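Local coordinates for protein pectinesterase A (Erwinia chrysanthemi, PDB 2NTP) that catalyses the hydrolysis of methyl esters in pectin, releasing methanol and leaving polygalacturonate, the first step in the maceration and soft-rotting of plant tissue, at residues V66-G74 against W83-I91; I105-Q115 against I125-L133. One frame throughout, in Å; residues are numbered along the deposited sequence.

Interaction 1 of 2, residues V66-G74 against W83-I91; sequences VIAAATAAG and WGTAGSSTI. With ADA (alpha-D-galactopyranuronic acid), chain C; ADA (alpha-D-galactopyranuronic acid), chain B.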
loop_
_atom_site.group_PDB
_atom_site.type_symbol
_atom_site.label_atom_id
_atom_site.label_comp_id
_atom_site.label_asym_id
_atom_site.label_seq_id
_atom_site.Cartn_x
_atom_site.Cartn_y
_atom_site.Cartn_z
ATOM N N VAL A 66 0.661 -12.208 -12.631
ATOM C CA VAL A 66 1.130 -10.842 -12.366
ATOM C C VAL A 66 0.337 -9.816 -13.169
ATOM O O VAL A 66 0.134 -9.978 -14.378
ATOM C CB VAL A 66 2.652 -10.675 -12.697
ATOM C CG1 VAL A 66 3.144 -9.279 -12.329
ATOM C CG2 VAL A 66 3.497 -11.720 -11.972
ATOM N N ILE A 67 -0.103 -8.760 -12.483
ATOM C CA ILE A 67 -0.725 -7.602 -13.119
ATOM C C ILE A 67 0.235 -6.437 -12.914
ATOM O O ILE A 67 0.556 -6.089 -11.781
ATOM C CB ILE A 67 -2.104 -7.273 -12.494
ATOM C CG1 ILE A 67 -2.958 -8.547 -12.391
ATOM C CG2 ILE A 67 -2.804 -6.157 -13.277
ATOM C CD1 ILE A 67 -4.241 -8.399 -11.562
ATOM N N ALA A 68 0.711 -5.857 -14.011
ATOM C CA ALA A 68 1.798 -4.883 -13.938
ATOM C C ALA A 68 1.675 -3.763 -14.960
ATOM O O ALA A 68 1.277 -3.988 -16.106
ATOM C CB ALA A 68 3.137 -5.590 -14.103
ATOM N N ALA A 69 2.015 -2.555 -14.527
ATOM C CA ALA A 69 2.157 -1.408 -15.423
ATOM C C ALA A 69 3.135 -0.413 -14.809
ATOM O O ALA A 69 3.283 -0.357 -13.584
ATOM C CB ALA A 69 0.810 -0.748 -15.687
ATOM N N ALA A 70 3.804 0.360 -15.662
ATOM C CA ALA A 70 4.762 1.364 -15.206
ATOM C C ALA A 70 4.195 2.772 -15.341
ATOM O O ALA A 70 4.010 3.276 -16.457
ATOM C CB ALA A 70 6.076 1.234 -15.971
ATOM N N THR A 71 3.906 3.404 -14.204
ATOM C CA THR A 71 3.363 4.765 -14.192
ATOM C C THR A 71 3.801 5.496 -12.928
ATOM O O THR A 71 3.495 5.048 -11.820
ATOM C CB THR A 71 1.801 4.772 -14.244
ATOM O OG1 THR A 71 1.324 3.720 -15.099
ATOM C CG2 THR A 71 1.265 6.124 -14.725
ATOM N N ALA A 72 4.521 6.607 -13.087
ATOM C CA ALA A 72 4.828 7.471 -11.942
ATOM C C ALA A 72 3.859 8.644 -11.895
ATOM O O ALA A 72 3.202 8.952 -12.898
ATOM C CB ALA A 72 6.268 7.973 -12.006
ATOM N N ALA A 73 3.777 9.298 -10.736
ATOM C CA ALA A 73 2.985 10.521 -10.593
ATOM C C ALA A 73 3.395 11.563 -11.629
ATOM O O ALA A 73 2.548 12.283 -12.151
ATOM C CB ALA A 73 3.125 11.091 -9.189
ATOM N N GLY A 74 4.692 11.616 -11.929
ATOM C CA GLY A 74 5.243 12.594 -12.868
ATOM C C GLY A 74 5.209 12.171 -14.326
ATOM O O GLY A 74 5.622 12.942 -15.204
ATOM N N TRP A 83 -0.037 12.360 -14.309
ATOM C CA TRP A 83 -0.986 11.397 -13.749
ATOM C C TRP A 83 -1.288 11.697 -12.280
ATOM O O TRP A 83 -2.437 11.569 -11.835
ATOM C CB TRP A 83 -0.457 9.971 -13.895
ATOM C CG TRP A 83 -0.669 9.386 -15.255
ATOM C CD1 TRP A 83 0.254 9.281 -16.255
ATOM C CD2 TRP A 83 -1.884 8.823 -15.768
ATOM N NE1 TRP A 83 -0.310 8.684 -17.361
ATOM C CE2 TRP A 83 -1.622 8.395 -17.089
ATOM C CE3 TRP A 83 -3.170 8.638 -15.240
ATOM C CZ2 TRP A 83 -2.599 7.797 -17.894
ATOM C CZ3 TRP A 83 -4.144 8.042 -16.043
ATOM C CH2 TRP A 83 -3.849 7.629 -17.353
ATOM N N GLY A 84 -0.258 12.100 -11.538
ATOM C CA GLY A 84 -0.374 12.322 -10.101
ATOM C C GLY A 84 -0.318 11.010 -9.342
ATOM O O GLY A 84 -0.347 9.940 -9.949
ATOM N N THR A 85 -0.262 11.093 -8.015
ATOM C CA THR A 85 -0.082 9.903 -7.169
ATOM C C THR A 85 -1.256 8.919 -7.259
ATOM O O THR A 85 -1.057 7.746 -7.609
ATOM C CB THR A 85 0.225 10.287 -5.710
ATOM O OG1 THR A 85 1.431 11.061 -5.676
ATOM C CG2 THR A 85 0.418 9.045 -4.839
ATOM N N ALA A 86 -2.467 9.395 -6.967
ATOM C CA ALA A 86 -3.661 8.573 -7.155
ATOM C C ALA A 86 -3.716 8.004 -8.582
ATOM O O ALA A 86 -3.896 6.794 -8.776
ATOM C CB ALA A 86 -4.927 9.369 -6.824
ATOM N N GLY A 87 -3.505 8.876 -9.568
ATOM C CA GLY A 87 -3.573 8.508 -10.982
ATOM C C GLY A 87 -2.539 7.512 -11.473
ATOM O O GLY A 87 -2.702 6.934 -12.547
ATOM N N SER A 88 -1.482 7.301 -10.691
ATOM C CA SER A 88 -0.380 6.418 -11.090
ATOM C C SER A 88 -0.657 4.936 -10.840
ATOM O O SER A 88 0.116 4.076 -11.274
ATOM C CB SER A 88 0.903 6.807 -10.347
ATOM O OG SER A 88 0.868 6.355 -8.998
ATOM N N SER A 89 -1.746 4.642 -10.129
ATOM C CA SER A 89 -1.976 3.294 -9.619
ATOM C C SER A 89 -2.186 2.260 -10.718
ATOM O O SER A 89 -2.919 2.504 -11.673
ATOM C CB SER A 89 -3.161 3.270 -8.655
ATOM O OG SER A 89 -3.164 2.035 -7.953
ATOM N N THR A 90 -1.554 1.097 -10.561
ATOM C CA THR A 90 -1.767 -0.006 -11.500
ATOM C C THR A 90 -3.193 -0.534 -11.351
ATOM O O THR A 90 -3.891 -0.737 -12.345
ATOM C CB THR A 90 -0.724 -1.129 -11.311
ATOM O OG1 THR A 90 0.580 -0.603 -11.586
ATOM C CG2 THR A 90 -0.997 -2.313 -12.258
ATOM N N ILE A 91 -3.617 -0.749 -10.107
ATOM C CA ILE A 91 -4.985 -1.182 -9.820
ATOM C C ILE A 91 -5.636 -0.212 -8.841
ATOM O O ILE A 91 -5.058 0.124 -7.806
ATOM C CB ILE A 91 -5.033 -2.636 -9.281
ATOM C CG1 ILE A 91 -4.562 -3.615 -10.365
ATOM C CG2 ILE A 91 -6.451 -2.999 -8.792
ATOM C CD1 ILE A 91 -4.631 -5.088 -9.966
HETATM C C1 ADA C . -1.471 15.103 -2.655
HETATM C C2 ADA C . -2.776 15.025 -1.860
HETATM C C3 ADA C . -3.396 13.629 -1.965
HETATM C C4 ADA C . -3.526 13.192 -3.428
HETATM C C5 ADA C . -2.170 13.319 -4.122
HETATM C C6 ADA C . -2.248 12.948 -5.579
HETATM O O2 ADA C . -2.491 15.335 -0.495
HETATM O O3 ADA C . -4.668 13.592 -1.295
HETATM O O4 ADA C . -4.466 14.023 -4.125
HETATM O O5 ADA C . -1.687 14.666 -4.001
HETATM O O6B ADA C . -2.876 11.921 -5.914
HETATM O O6A ADA C . -1.672 13.688 -6.402
HETATM C C1 ADA B . 2.288 12.588 -0.698
HETATM C C2 ADA B . 1.639 12.181 -2.027
HETATM C C3 ADA B . 1.631 13.371 -2.981
HETATM C C4 ADA B . 0.944 14.571 -2.329
HETATM C C5 ADA B . 1.636 14.906 -1.007
HETATM C C6 ADA B . 0.943 16.049 -0.323
HETATM O O2 ADA B . 2.356 11.098 -2.631
HETATM O O3 ADA B . 1.002 13.021 -4.220
HETATM O O4 ADA B . -0.437 14.287 -2.070
HETATM O O5 ADA B . 1.659 13.756 -0.141
HETATM O O6B ADA B . 0.488 15.874 0.831
HETATM O O6A ADA B . 0.852 17.135 -0.944
HETATM O O HOH W 1 0.552 1.972 -13.086
#
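The right-handed parallel beta-helix of the pectinesterase family binds its substrate in a cleft along one side, bordered by loops, and here the end of strand 65-69 and the loop after it pack on the turn that holds the substrate-binding Thr-85. The backbones converge from Ala-69 and Thr-90, whose CA atoms are 5.7 Å apart, to Ala-73 and Gly-84. There Gly-84 N donates to Ala-73 O over 2.9 Å, meeting a lone pair in the carbonyl plane, while Ala-73 CB rests on the Gly-84 to Thr-85 peptide. Within the strand, Ile-67 CD1 meets Ile-91 CD1 at 3.7 Å, the two side chains crossing at about a right angle. Thr-71 carries the middle. Its chi1 of -37°, measured to OG1, keeps OG1 beside the backbone N and turns CG2 anti to it; this methyl lies over one face of the Trp-83 indole as a CH-pi contact, 3.9 Å from the centroid of the five-membered ring and 19° off its normal. The turn also binds glycan: Ala-86 N donates to O6B of the chain C galacturonate in an almost straight bond (2.8 Å, 174°), with a weak partner bond from Thr-85 N to O6A. Ser-88 OG, which donates to Thr-85 O on a lone pair, ties the turn to itself and is also hydrogen-bonded to Val-131 N. One water bridges the segments, held by Thr-71 OG1 and giving its hydrogens to Ser-88 O (2.8 Å) and Thr-90 OG1 (3.0 Å).

Interaction 2 of 2, residues I105-Q115 against I125-L133; sequences IRNDFDFPANQ and IKDTQAVAL. With ADA (alpha-D-galactopyranuronic acid), chain D.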
loop_
_atom_site.group_PDB
_atom_site.type_symbol
_atom_site.label_atom_id
_atom_site.label_comp_id
_atom_site.label_asym_id
_atom_site.label_seq_id
_atom_site.Cartn_x
_atom_site.Cartn_y
_atom_site.Cartn_z
ATOM N N ILE A 105 0.658 -7.751 -7.901
ATOM C CA ILE A 105 0.314 -6.463 -8.501
ATOM C C ILE A 105 1.554 -5.570 -8.400
ATOM O O ILE A 105 2.086 -5.357 -7.308
ATOM C CB ILE A 105 -0.873 -5.784 -7.772
ATOM C CG1 ILE A 105 -2.100 -6.712 -7.745
ATOM C CG2 ILE A 105 -1.208 -4.448 -8.438
ATOM C CD1 ILE A 105 -3.172 -6.320 -6.714
ATOM N N ARG A 106 2.018 -5.073 -9.544
ATOM C CA ARG A 106 3.244 -4.278 -9.602
ATOM C C ARG A 106 3.024 -2.905 -10.222
ATOM O O ARG A 106 2.245 -2.755 -11.170
ATOM C CB ARG A 106 4.328 -4.984 -10.435
ATOM C CG ARG A 106 4.561 -6.455 -10.136
ATOM C CD ARG A 106 5.903 -6.917 -10.726
ATOM N NE ARG A 106 6.025 -6.600 -12.151
ATOM C CZ ARG A 106 6.372 -7.466 -13.105
ATOM N NH1 ARG A 106 6.666 -8.731 -12.816
ATOM N NH2 ARG A 106 6.436 -7.057 -14.364
ATOM N N ASN A 107 3.725 -1.907 -9.688
ATOM C CA ASN A 107 4.043 -0.729 -10.487
ATOM C C ASN A 107 5.493 -0.865 -10.929
ATOM O O ASN A 107 6.403 -0.980 -10.099
ATOM C CB ASN A 107 3.790 0.587 -9.748
ATOM C CG ASN A 107 3.773 1.789 -10.695
ATOM O OD1 ASN A 107 4.659 1.941 -11.545
ATOM N ND2 ASN A 107 2.769 2.642 -10.553
ATOM N N ASP A 108 5.689 -0.899 -12.242
ATOM C CA ASP A 108 7.001 -1.196 -12.808
ATOM C C ASP A 108 7.829 0.054 -13.093
ATOM O O ASP A 108 8.871 -0.032 -13.755
ATOM C CB ASP A 108 6.861 -2.057 -14.071
ATOM C CG ASP A 108 6.578 -3.514 -13.761
ATOM O OD1 ASP A 108 6.742 -3.940 -12.599
ATOM O OD2 ASP A 108 6.200 -4.243 -14.703
ATOM N N PHE A 109 7.380 1.207 -12.597
ATOM C CA PHE A 109 8.194 2.416 -12.690
ATOM C C PHE A 109 9.569 2.113 -12.115
ATOM O O PHE A 109 9.705 1.692 -10.955
ATOM C CB PHE A 109 7.553 3.610 -11.975
ATOM C CG PHE A 109 8.437 4.828 -11.920
ATOM C CD1 PHE A 109 8.796 5.498 -13.086
ATOM C CD2 PHE A 109 8.909 5.305 -10.697
ATOM C CE1 PHE A 109 9.612 6.624 -13.038
ATOM C CE2 PHE A 109 9.733 6.431 -10.637
ATOM C CZ PHE A 109 10.081 7.091 -11.816
ATOM N N ASP A 110 10.587 2.306 -12.945
ATOM C CA ASP A 110 11.945 1.971 -12.557
ATOM C C ASP A 110 12.543 3.121 -11.759
ATOM O O ASP A 110 13.322 3.921 -12.278
ATOM C CB ASP A 110 12.785 1.654 -13.797
ATOM C CG ASP A 110 14.073 0.915 -13.471
ATOM O OD1 ASP A 110 14.583 1.018 -12.333
ATOM O OD2 ASP A 110 14.591 0.231 -14.384
ATOM N N PHE A 111 12.162 3.203 -10.489
ATOM C CA PHE A 111 12.683 4.243 -9.610
ATOM C C PHE A 111 14.217 4.339 -9.611
ATOM O O PHE A 111 14.753 5.431 -9.785
ATOM C CB PHE A 111 12.136 4.078 -8.189
ATOM C CG PHE A 111 12.676 5.076 -7.213
ATOM C CD1 PHE A 111 12.088 6.328 -7.082
ATOM C CD2 PHE A 111 13.776 4.764 -6.418
ATOM C CE1 PHE A 111 12.590 7.256 -6.172
ATOM C CE2 PHE A 111 14.281 5.683 -5.507
ATOM C CZ PHE A 111 13.691 6.939 -5.390
ATOM N N PRO A 112 14.934 3.210 -9.406
ATOM C CA PRO A 112 16.399 3.338 -9.385
ATOM C C PRO A 112 16.999 3.858 -10.695
ATOM O O PRO A 112 17.929 4.663 -10.659
ATOM C CB PRO A 112 16.874 1.910 -9.105
ATOM C CG PRO A 112 15.708 1.263 -8.388
ATOM C CD PRO A 112 14.518 1.821 -9.122
ATOM N N ALA A 113 16.475 3.410 -11.833
ATOM C CA ALA A 113 16.974 3.892 -13.126
ATOM C C ALA A 113 16.681 5.378 -13.286
ATOM O O ALA A 113 17.512 6.126 -13.805
ATOM C CB ALA A 113 16.384 3.091 -14.278
ATOM N N ASN A 114 15.505 5.803 -12.825
ATOM C CA ASN A 114 15.147 7.219 -12.825
ATOM C C ASN A 114 16.135 8.064 -12.022
ATOM O O ASN A 114 16.596 9.098 -12.497
ATOM C CB ASN A 114 13.741 7.440 -12.275
ATOM C CG ASN A 114 13.285 8.880 -12.427
ATOM O OD1 ASN A 114 12.917 9.308 -13.518
ATOM N ND2 ASN A 114 13.313 9.637 -11.333
ATOM N N GLN A 115 16.447 7.620 -10.805
ATOM C CA GLN A 115 17.365 8.349 -9.927
ATOM C C GLN A 115 18.785 8.401 -10.471
ATOM O O GLN A 115 19.511 9.360 -10.206
ATOM C CB GLN A 115 17.363 7.747 -8.518
ATOM C CG GLN A 115 16.000 7.789 -7.855
ATOM C CD GLN A 115 15.484 9.200 -7.670
ATOM O OE1 GLN A 115 14.752 9.721 -8.513
ATOM N NE2 GLN A 115 15.875 9.836 -6.572
ATOM N N ILE A 125 12.215 12.107 -13.802
ATOM C CA ILE A 125 10.977 12.464 -13.112
ATOM C C ILE A 125 11.242 12.851 -11.653
ATOM O O ILE A 125 11.972 12.154 -10.947
ATOM C CB ILE A 125 9.951 11.288 -13.202
ATOM C CG1 ILE A 125 9.436 11.141 -14.643
ATOM C CG2 ILE A 125 8.791 11.484 -12.231
ATOM C CD1 ILE A 125 8.583 9.901 -14.891
ATOM N N LYS A 126 10.648 13.962 -11.213
ATOM C CA LYS A 126 10.748 14.407 -9.819
ATOM C C LYS A 126 9.636 13.820 -8.945
ATOM O O LYS A 126 9.862 13.497 -7.778
ATOM C CB LYS A 126 10.739 15.937 -9.731
ATOM C CG LYS A 126 12.067 16.577 -10.102
ATOM C CD LYS A 126 11.954 18.083 -10.181
ATOM C CE LYS A 126 13.277 18.701 -10.600
ATOM N NZ LYS A 126 13.140 20.153 -10.900
ATOM N N ASP A 127 8.437 13.701 -9.514
ATOM C CA ASP A 127 7.291 13.129 -8.809
ATOM C C ASP A 127 7.323 11.613 -8.958
ATOM O O ASP A 127 6.658 11.037 -9.826
ATOM C CB ASP A 127 5.975 13.714 -9.337
ATOM C CG ASP A 127 5.850 15.213 -9.080
ATOM O OD1 ASP A 127 6.733 15.791 -8.408
ATOM O OD2 ASP A 127 4.860 15.812 -9.549
ATOM N N THR A 128 8.105 10.985 -8.081
ATOM C CA THR A 128 8.504 9.589 -8.222
ATOM C C THR A 128 7.571 8.583 -7.549
ATOM O O THR A 128 7.831 7.379 -7.582
ATOM C CB THR A 128 9.940 9.376 -7.701
ATOM O OG1 THR A 128 10.092 10.037 -6.438
ATOM C CG2 THR A 128 10.948 9.953 -8.693
ATOM N N GLN A 129 6.481 9.060 -6.959
ATOM C CA GLN A 129 5.497 8.121 -6.425
ATOM C C GLN A 129 4.934 7.278 -7.564
ATOM O O GLN A 129 4.714 7.771 -8.668
ATOM C CB GLN A 129 4.396 8.802 -5.598
ATOM C CG GLN A 129 3.922 10.160 -6.046
ATOM C CD GLN A 129 4.898 11.292 -5.758
ATOM O OE1 GLN A 129 5.547 11.759 -6.658
ATOM N NE2 GLN A 129 4.983 11.742 -4.505
ATOM N N ALA A 130 4.746 5.990 -7.300
ATOM C CA ALA A 130 4.265 5.067 -8.318
ATOM C C ALA A 130 3.518 3.929 -7.629
ATOM O O ALA A 130 4.105 2.928 -7.202
ATOM C CB ALA A 130 5.424 4.552 -9.176
ATOM N N VAL A 131 2.209 4.115 -7.522
ATOM C CA VAL A 131 1.339 3.239 -6.740
ATOM C C VAL A 131 1.057 1.913 -7.455
ATOM O O VAL A 131 0.743 1.902 -8.641
ATOM C CB VAL A 131 0.012 3.964 -6.416
ATOM C CG1 VAL A 131 -0.919 3.063 -5.606
ATOM C CG2 VAL A 131 0.273 5.269 -5.665
ATOM N N ALA A 132 1.166 0.803 -6.724
ATOM C CA ALA A 132 0.779 -0.506 -7.257
ATOM C C ALA A 132 -0.721 -0.733 -7.073
ATOM O O ALA A 132 -1.426 -1.090 -8.018
ATOM C CB ALA A 132 1.585 -1.634 -6.586
ATOM N N LEU A 133 -1.199 -0.495 -5.854
ATOM C CA LEU A 133 -2.594 -0.713 -5.490
ATOM C C LEU A 133 -3.142 0.468 -4.707
ATOM O O LEU A 133 -2.524 0.925 -3.739
ATOM C CB LEU A 133 -2.712 -1.993 -4.658
ATOM C CG LEU A 133 -4.066 -2.371 -4.058
ATOM C CD1 LEU A 133 -5.093 -2.654 -5.157
ATOM C CD2 LEU A 133 -3.874 -3.592 -3.148
HETATM C C1 ADA D . 7.032 13.354 -1.275
HETATM C C2 ADA D . 6.094 14.512 -0.949
HETATM C C3 ADA D . 5.298 14.196 0.319
HETATM C C4 ADA D . 4.599 12.841 0.179
HETATM C C5 ADA D . 5.645 11.765 -0.119
HETATM C C6 ADA D . 5.064 10.383 -0.283
HETATM O O2 ADA D . 6.865 15.707 -0.783
HETATM O O3 ADA D . 4.347 15.240 0.571
HETATM O O4 ADA D . 3.679 12.894 -0.919
HETATM O O5 ADA D . 6.314 12.118 -1.339
HETATM O O6B ADA D . 4.211 9.941 0.528
HETATM O O6A ADA D . 5.486 9.715 -1.248
HETATM O O HOH W 2 14.205 12.435 -9.056
HETATM O O HOH W 3 12.842 11.291 -6.307
#
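The two backbones pass in opposite senses, with CA atoms 4.6 Å apart at Asn-107 and Ala-132 and about 7 Å apart from Phe-111 and Thr-128 onward. An asparagine amide ties each end. With CG anti to the backbone N (chi1 -165°), Asn-107 turns its amide to the second segment. ND2 donates to Val-131 O at 2.9 Å, nearly straight and in the amide plane, although it meets that carbonyl from above its plane; it also bonds Thr-71 O. OD1 accepts from Phe-109 N, closing an Asx turn, so both ends of the amide are fixed. Asn-114 pairs with the backbone of Ile-125 in both directions: Ile-125 N donates to OD1 and ND2 donates to Ile-125 O, 2.9 Å each, both on lone pairs in the respective carbonyl planes. Gln-115 OE1 takes a further bond from the same ND2. Between the amides the contact is largely apolar. Phe-109 CB sits 3.6 Å from Ala-130 CB, and its CE1 reaches Ile-125 CD1. Thr-128 CB lies in plane at the edge of the Phe-111 ring, 3.7 Å from CE1. The torsion of Thr-128 (chi1 46°) puts OG1 between backbone N and carbonyl carbon, where it bonds Gln-153 OE1, the transition-state stabiliser, while CG2 faces Asn-114 and Gln-115. In the fold, strand 103-107 lies between strands 65-69 and 147-150 of its parallel sheet; helix 111-116, N-capped by Asp-110, packs on the loop leading into strand 133-135, and Ile-105 packs against Ile-91 of strand 91-93.

Interactions 1 and 2 are built on adjacent strands, 65-69 and 103-107, of one parallel sheet, and their centres lie 8 Å apart. Two probable hydrogen bonds join them: Ala-73 N to Gln-129 O at 2.7 Å, and Thr-90 OG1 to Arg-106 O at 2.8 Å. Both contacts contribute a residue to the same glycan site. Thr-85 from interaction 1 and Gln-129 from interaction 2 are both substrate-binding residues whose side chains adjoin each other, and both side chains touch Asp-154, the proton donor. This is consistent with the two contacts shaping adjoining parts of the substrate site, with Gln-129 NE2 hydrogen-bonded to a galacturonate.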